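Local coordinates for protein putative tRNA (Adenine(37)-N6)-methyltransferase (Pseudomonas aeruginosa, PDB 7BTU) that probably methylates the threonylcarbamoyl-modified adenosine next to the tRNA anticodon, with S-adenosyl-L-methionine as the methyl donor, at residues Q190-D195 and D226-L231; E51-L56 and E113-G118. All blocks are in the same frame, centred on the assembly; numbering follows the deposited sequence. Where two conformers were deposited one is given.

Contact 1. Residues Q190-D195 and D226-L231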
ATOM      1  N   GLN B 190       7.372  15.690  18.609  1.00 15.61           N
ATOM      2  CA  GLN B 190       7.538  15.046  17.320  1.00 17.01           C
ATOM      3  C   GLN B 190       6.623  15.656  16.270  1.00 17.77           C
ATOM      4  O   GLN B 190       6.987  15.726  15.104  1.00 18.23           O
ATOM      5  CB  GLN B 190       7.278  13.534  17.424  1.00 16.87           C
ATOM      6  CG  GLN B 190       8.413  12.848  18.205  1.00 19.80           C
ATOM      7  CD  GLN B 190       8.022  11.513  18.752  1.00 23.52           C
ATOM      8  OE1 GLN B 190       7.125  10.845  18.214  1.00 21.17           O
ATOM      9  NE2 GLN B 190       8.716  11.083  19.821  1.00 21.69           N
ATOM     10  N   CYS B 191       5.407  16.061  16.673  0.61 16.80           N
ATOM     11  CA  CYS B 191       4.449  16.722  15.772  0.61 18.87           C
ATOM     12  C   CYS B 191       4.936  18.111  15.361  0.61 20.04           C
ATOM     13  O   CYS B 191       4.826  18.518  14.189  0.61 17.37           O
ATOM     14  CB  CYS B 191       3.084  16.837  16.492  0.61 18.23           C
ATOM     15  SG  CYS B 191       1.735  17.810  15.684  0.61 21.78           S
ATOM     16  N   LEU B 192       5.415  18.888  16.335  1.00 16.19           N
ATOM     17  CA  LEU B 192       5.805  20.258  16.051  1.00 20.58           C
ATOM     18  C   LEU B 192       7.072  20.303  15.227  1.00 23.85           C
ATOM     19  O   LEU B 192       7.208  21.178  14.352  1.00 26.76           O
ATOM     20  CB  LEU B 192       5.982  21.048  17.362  1.00 19.79           C
ATOM     21  CG  LEU B 192       4.618  21.318  18.041  1.00 22.38           C
ATOM     22  CD1 LEU B 192       4.750  22.166  19.293  1.00 20.28           C
ATOM     23  CD2 LEU B 192       3.700  21.988  17.048  1.00 25.55           C
ATOM     24  N   ALA B 193       8.002  19.364  15.451  1.00 23.24           N
ATOM     25  CA  ALA B 193       9.219  19.398  14.641  1.00 28.65           C
ATOM     26  C   ALA B 193       8.937  19.308  13.142  1.00 36.87           C
ATOM     27  O   ALA B 193       9.758  19.777  12.346  1.00 38.09           O
ATOM     28  CB  ALA B 193      10.170  18.276  15.021  1.00 26.53           C
ATOM     29  N   GLN B 194       7.809  18.733  12.734  1.00 41.19           N
ATOM     30  CA  GLN B 194       7.445  18.659  11.321  1.00 44.13           C
ATOM     31  C   GLN B 194       6.472  19.765  10.867  1.00 48.44           C
ATOM     32  O   GLN B 194       5.921  19.656   9.764  1.00 54.59           O
ATOM     33  CB  GLN B 194       6.890  17.246  10.996  1.00 36.25           C
ATOM     34  CG  GLN B 194       7.843  16.089  11.377  1.00 30.87           C
ATOM     35  CD  GLN B 194       7.450  14.716  10.729  1.00 32.06           C
ATOM     36  OE1 GLN B 194       6.950  14.664   9.606  1.00 33.95           O
ATOM     37  NE2 GLN B 194       7.647  13.618  11.482  1.00 28.20           N
ATOM     38  N   ASP B 195       6.215  20.824  11.698  1.00 45.14           N
ATOM     39  CA  ASP B 195       5.586  22.073  11.244  1.00 41.82           C
ATOM     40  C   ASP B 195       4.077  22.055  10.958  1.00 44.37           C
ATOM     41  O   ASP B 195       3.673  22.318   9.812  1.00 42.00           O
ATOM     42  CB  ASP B 195       6.288  22.540   9.958  1.00 43.76           C
ATOM     43  N   ASP B 226      13.823  28.962  12.793  1.00 32.50           N
ATOM     44  CA  ASP B 226      14.213  27.561  12.942  1.00 35.35           C
ATOM     45  C   ASP B 226      13.973  27.029  14.357  1.00 32.22           C
ATOM     46  O   ASP B 226      14.614  26.063  14.783  1.00 28.88           O
ATOM     47  CB  ASP B 226      15.675  27.387  12.528  1.00 43.29           C
ATOM     48  CG  ASP B 226      16.616  28.294  13.305  1.00 45.54           C
ATOM     49  OD1 ASP B 226      16.136  29.143  14.093  1.00 39.88           O
ATOM     50  OD2 ASP B 226      17.847  28.166  13.112  1.00 52.68           O
ATOM     51  N   LEU B 227      13.051  27.623  15.096  1.00 28.90           N
ATOM     52  CA  LEU B 227      12.816  27.165  16.453  1.00 23.26           C
ATOM     53  C   LEU B 227      11.349  27.359  16.778  1.00 22.53           C
ATOM     54  O   LEU B 227      10.778  28.421  16.503  1.00 24.42           O
ATOM     55  CB  LEU B 227      13.711  27.927  17.459  1.00 25.47           C
ATOM     56  CG  LEU B 227      13.539  27.652  18.962  1.00 22.69           C
ATOM     57  CD1 LEU B 227      13.916  26.214  19.309  1.00 23.58           C
ATOM     58  CD2 LEU B 227      14.431  28.660  19.835  1.00 23.76           C
ATOM     59  N   ILE B 228      10.759  26.314  17.333  1.00 20.29           N
ATOM     60  CA  ILE B 228       9.411  26.347  17.862  1.00 18.30           C
ATOM     61  C   ILE B 228       9.480  26.319  19.374  1.00 17.80           C
ATOM     62  O   ILE B 228      10.284  25.578  19.960  1.00 20.23           O
ATOM     63  CB  ILE B 228       8.607  25.159  17.310  1.00 21.28           C
ATOM     64  CG1 ILE B 228       8.261  25.434  15.825  1.00 27.57           C
ATOM     65  CG2 ILE B 228       7.388  24.948  18.164  1.00 20.96           C
ATOM     66  CD1 ILE B 228       7.471  24.285  15.103  1.00 27.45           C
ATOM     67  N   ARG B 229       8.614  27.089  20.013  1.00 16.89           N
ATOM     68  CA  ARG B 229       8.510  27.096  21.463  1.00 16.77           C
ATOM     69  C   ARG B 229       7.094  26.733  21.859  1.00 15.77           C
ATOM     70  O   ARG B 229       6.146  27.343  21.370  1.00 16.77           O
ATOM     71  CB  ARG B 229       8.928  28.485  22.025  1.00 17.39           C
ATOM     72  CG  ARG B 229       8.453  28.738  23.468  1.00 26.41           C
ATOM     73  CD  ARG B 229       8.566  30.312  23.840  1.00 34.00           C
ATOM     74  NE  ARG B 229       8.217  30.611  25.239  1.00 19.24           N
ATOM     75  CZ  ARG B 229       8.994  30.214  26.231  1.00 20.43           C
ATOM     76  NH1 ARG B 229      10.088  29.555  25.920  1.00 26.21           N
ATOM     77  NH2 ARG B 229       8.717  30.472  27.515  1.00 21.69           N
ATOM     78  N   VAL B 230       6.936  25.687  22.699  1.00 15.73           N
ATOM     79  CA  VAL B 230       5.603  25.310  23.164  1.00 15.06           C
ATOM     80  C   VAL B 230       5.218  26.261  24.278  1.00 15.50           C
ATOM     81  O   VAL B 230       5.954  26.403  25.273  1.00 17.68           O
ATOM     82  CB  VAL B 230       5.554  23.834  23.686  1.00 18.03           C
ATOM     83  CG1 VAL B 230       4.093  23.405  23.917  1.00 14.55           C
ATOM     84  CG2 VAL B 230       6.246  22.864  22.718  1.00 15.44           C
ATOM     85  N   LEU B 231       4.040  26.876  24.156  1.00 15.78           N
ATOM     86  CA  LEU B 231       3.641  27.876  25.137  1.00 16.81           C
ATOM     87  C   LEU B 231       2.781  27.261  26.245  1.00 16.67           C
ATOM     88  O   LEU B 231       2.948  27.583  27.415  1.00 17.92           O
ATOM     89  CB  LEU B 231       2.855  28.986  24.430  1.00 19.10           C
ATOM     90  CG  LEU B 231       3.643  29.793  23.407  1.00 16.37           C
ATOM     91  CD1 LEU B 231       2.686  30.578  22.484  1.00 21.05           C
ATOM     92  CD2 LEU B 231       4.505  30.796  24.202  1.00 17.44           C
TER
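Leu192, near the end of helix 184-193, packs against Ile228 and Val230 of strand 227-234 in a small contact, apolar between the side chains, without a hydrogen bond between the segments. Its extended chain ends in CD1, which approaches the CG2 methyls of two beta-branched residues, Val230 at 3.8 Å and Ile228 at 4.0 Å. The tightest approach is elsewhere on Ile228, whose CD1 lies 3.2 Å from the Leu192 carbonyl O. With CG1 anti to the carbonyl carbon (chi1 -74°) and chi2 extended, Ile228 sends CD1 toward the helix end, while CG2 faces the leucine side chain. That same Leu192 O accepts a hydrogen bond from Asp195 N (2.9 Å) as the chain leaves the helix. The three touching side chains are buried, whereas Ala193, Gln194 and Arg229 start away from the contact and are partly exposed, and Asp226, in the loop, is exposed. Gln190 and Gln194 bond instead to the backbone N of Ala36 and Gln30. Trp220 of strand 216-222 touches both Leu192 and Ile228, and Val163 of strand 162-165 touches Leu192 and Val230, so the helix end rests on three strands of the mixed sheet.

Contact 2. Residues E51-L56 and E113-G118; sequences EALEGL and EGFEAG
A type II beta turn, Leu53 to Leu56, in the loop joining barrel strands 38-43 and 61-67, lays two leucines against Phe115 near the end of barrel strand 105-116. Gly55 takes the third place of the turn with a positive phi of 106°, where a side chain would jam against the carbonyl O of Glu54; Leu56 N closes the turn on Leu53 O at 3.0 Å. The ring of Phe115 bridges the two ends of the turn. Both leucines come obliquely from the same side of the ring plane: Leu53 CD1 is 3.6 Å and Leu53 CB 3.7 Å from Phe115 CD2, and Leu56 CB lies 3.5 Å from Phe115 CE1. Phe115 points toward the turn, with CG held between its own backbone N and carbonyl carbon (chi1 62°), which carries the ring under both leucines. Leu53 CD1 continues past the ring to 3.3 Å from Glu116 O, while the Glu116 side chain starts away from the turn and forms a salt bridge with Arg119. Just before Phe115, Glu113 and Gly114 form a classic beta bulge opposite Trp121 of strand 119-123. No hydrogen bond crosses between the segments, so the loop is joined to strand 105-116 mainly through apolar surface; the second subunit adds its Phe94, packed on Leu53 and Leu56, and also hydrogen-bonds to the backbone of Ala52 and Glu54.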
ATOM      1  N   GLU B  51      -8.482 -14.963  16.593  1.00 24.78           N
ATOM      2  CA  GLU B  51      -8.071 -15.821  15.479  1.00 31.30           C
ATOM      3  C   GLU B  51      -7.838 -15.040  14.186  1.00 26.94           C
ATOM      4  O   GLU B  51      -7.103 -15.496  13.297  1.00 23.94           O
ATOM      5  CB  GLU B  51      -9.132 -16.908  15.254  1.00 41.04           C
ATOM      6  CG  GLU B  51      -9.065 -18.032  16.315  1.00 51.49           C
ATOM      7  CD  GLU B  51      -9.587 -17.606  17.703  1.00 59.60           C
ATOM      8  OE1 GLU B  51     -10.385 -16.645  17.795  1.00 58.73           O
ATOM      9  OE2 GLU B  51      -9.175 -18.236  18.711  1.00 63.73           O
ATOM     10  N   ALA B  52      -8.485 -13.895  14.026  1.00 25.21           N
ATOM     11  CA  ALA B  52      -8.282 -13.139  12.793  1.00 24.63           C
ATOM     12  C   ALA B  52      -6.897 -12.506  12.724  1.00 22.53           C
ATOM     13  O   ALA B  52      -6.456 -12.115  11.632  1.00 22.33           O
ATOM     14  CB  ALA B  52      -9.355 -12.065  12.693  1.00 24.97           C
ATOM     15  N   LEU B  53      -6.214 -12.417  13.863  1.00 20.33           N
ATOM     16  CA  LEU B  53      -4.938 -11.722  14.010  1.00 18.87           C
ATOM     17  C   LEU B  53      -3.769 -12.674  14.216  1.00 22.44           C
ATOM     18  O   LEU B  53      -2.618 -12.224  14.224  1.00 23.51           O
ATOM     19  CB  LEU B  53      -5.023 -10.786  15.215  1.00 18.64           C
ATOM     20  CG  LEU B  53      -6.219  -9.809  15.245  1.00 21.32           C
ATOM     21  CD1 LEU B  53      -6.130  -8.951  16.519  1.00 22.82           C
ATOM     22  CD2 LEU B  53      -6.187  -8.942  14.039  1.00 19.91           C
ATOM     23  N   GLU B  54      -4.034 -13.974  14.384  1.00 23.46           N
ATOM     24  CA  GLU B  54      -2.972 -14.932  14.667  1.00 22.70           C
ATOM     25  C   GLU B  54      -1.912 -14.902  13.558  1.00 24.60           C
ATOM     26  O   GLU B  54      -2.243 -15.005  12.371  1.00 26.90           O
ATOM     27  CB  GLU B  54      -3.553 -16.343  14.813  1.00 25.63           C
ATOM     28  N   GLY B  55      -0.638 -14.778  13.952  1.00 24.12           N
ATOM     29  CA  GLY B  55       0.490 -14.580  13.035  1.00 23.12           C
ATOM     30  C   GLY B  55       1.057 -13.164  13.035  1.00 26.14           C
ATOM     31  O   GLY B  55       2.228 -12.960  12.655  1.00 27.32           O
ATOM     32  N   LEU B  56       0.274 -12.182  13.474  1.00 22.72           N
ATOM     33  CA  LEU B  56       0.748 -10.802  13.565  1.00 18.47           C
ATOM     34  C   LEU B  56       1.852 -10.606  14.596  1.00 19.21           C
ATOM     35  O   LEU B  56       2.538  -9.575  14.562  1.00 23.39           O
ATOM     36  CB  LEU B  56      -0.445  -9.875  13.856  1.00 21.97           C
ATOM     37  CG  LEU B  56      -1.260  -9.632  12.582  1.00 22.83           C
ATOM     38  CD1 LEU B  56      -2.443  -8.666  12.819  1.00 21.69           C
ATOM     39  CD2 LEU B  56      -0.410  -9.170  11.360  1.00 23.63           C
ATOM     40  N   GLU B 113       2.291  -2.135  17.442  1.00 16.17           N
ATOM     41  CA  GLU B 113       2.932  -2.313  18.750  1.00 19.42           C
ATOM     42  C   GLU B 113       2.511  -3.620  19.388  1.00 22.46           C
ATOM     43  O   GLU B 113       3.246  -4.162  20.206  1.00 21.89           O
ATOM     44  CB  GLU B 113       2.572  -1.161  19.692  1.00 23.52           C
ATOM     45  CG  GLU B 113       3.157   0.175  19.227  1.00 21.74           C
ATOM     46  CD  GLU B 113       4.707   0.250  19.421  1.00 31.09           C
ATOM     47  OE1 GLU B 113       5.376   1.093  18.780  1.00 33.28           O
ATOM     48  OE2 GLU B 113       5.252  -0.554  20.206  1.00 39.57           O
ATOM     49  N   GLY B 114       1.320  -4.101  19.067  1.00 19.79           N
ATOM     50  CA  GLY B 114       0.825  -5.323  19.686  1.00 25.06           C
ATOM     51  C   GLY B 114      -0.661  -5.436  19.399  1.00 21.08           C
ATOM     52  O   GLY B 114      -1.262  -4.557  18.774  1.00 20.54           O
ATOM     53  N   PHE B 115      -1.254  -6.521  19.886  1.00 19.20           N
ATOM     54  CA  PHE B 115      -2.666  -6.692  19.607  1.00 19.72           C
ATOM     55  C   PHE B 115      -3.284  -7.630  20.628  1.00 24.34           C
ATOM     56  O   PHE B 115      -2.589  -8.364  21.336  1.00 25.31           O
ATOM     57  CB  PHE B 115      -2.875  -7.248  18.197  1.00 19.36           C
ATOM     58  CG  PHE B 115      -2.268  -8.602  17.973  1.00 23.84           C
ATOM     59  CD1 PHE B 115      -0.952  -8.715  17.527  1.00 27.78           C
ATOM     60  CD2 PHE B 115      -3.010  -9.768  18.185  1.00 26.07           C
ATOM     61  CE1 PHE B 115      -0.363  -9.962  17.315  1.00 28.70           C
ATOM     62  CE2 PHE B 115      -2.434 -11.028  17.937  1.00 28.21           C
ATOM     63  CZ  PHE B 115      -1.113 -11.116  17.492  1.00 26.79           C
ATOM     64  N   GLU B 116      -4.614  -7.604  20.671  1.00 23.43           N
ATOM     65  CA  GLU B 116      -5.393  -8.570  21.423  1.00 24.95           C
ATOM     66  C   GLU B 116      -6.680  -8.748  20.635  1.00 25.66           C
ATOM     67  O   GLU B 116      -6.877  -8.090  19.610  1.00 24.49           O
ATOM     68  CB  GLU B 116      -5.667  -8.095  22.863  1.00 27.63           C
ATOM     69  CG  GLU B 116      -6.584  -6.825  22.905  1.00 29.62           C
ATOM     70  CD  GLU B 116      -6.843  -6.341  24.335  1.00 34.29           C
ATOM     71  OE1 GLU B 116      -6.244  -6.903  25.259  1.00 32.29           O
ATOM     72  OE2 GLU B 116      -7.596  -5.374  24.530  1.00 36.52           O
ATOM     73  N   ALA B 117      -7.548  -9.652  21.090  1.00 26.12           N
ATOM     74  CA  ALA B 117      -8.844  -9.805  20.422  1.00 25.57           C
ATOM     75  C   ALA B 117      -9.539  -8.459  20.252  1.00 26.02           C
ATOM     76  O   ALA B 117      -9.739  -7.729  21.223  1.00 27.05           O
ATOM     77  CB  ALA B 117      -9.734 -10.748  21.235  1.00 30.90           C
ATOM     78  N   GLY B 118      -9.859  -8.099  19.021  1.00 25.58           N
ATOM     79  CA  GLY B 118     -10.633  -6.903  18.791  1.00 25.19           C
ATOM     80  C   GLY B 118      -9.859  -5.594  18.809  1.00 21.53           C
ATOM     81  O   GLY B 118     -10.471  -4.535  18.629  1.00 20.74           O
TER

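After the short strand 9-11 the chain forms barrel strands 15-19 and 38-43, then the loop holding 51-56. Contact 2 closes when strand 105-116 returns to that loop, after an excursion that includes barrel strand 61-67 and the small two-stranded antiparallel sheet 78-79/91-92. Strands 119-123 and 132-138 complete the barrel before the chain moves on to the mixed sheet. Contact 1 then opens at the end of helix 184-193 and closes on strand 227-234, with strands 209-213 and 216-222 in between. The two loops therefore follow in series, neither nested nor crossing. Their centres lie about 35 Å apart: contact 2 belongs to the barrel near the dimer interface, contact 1 to the C-terminal helix-and-sheet unit.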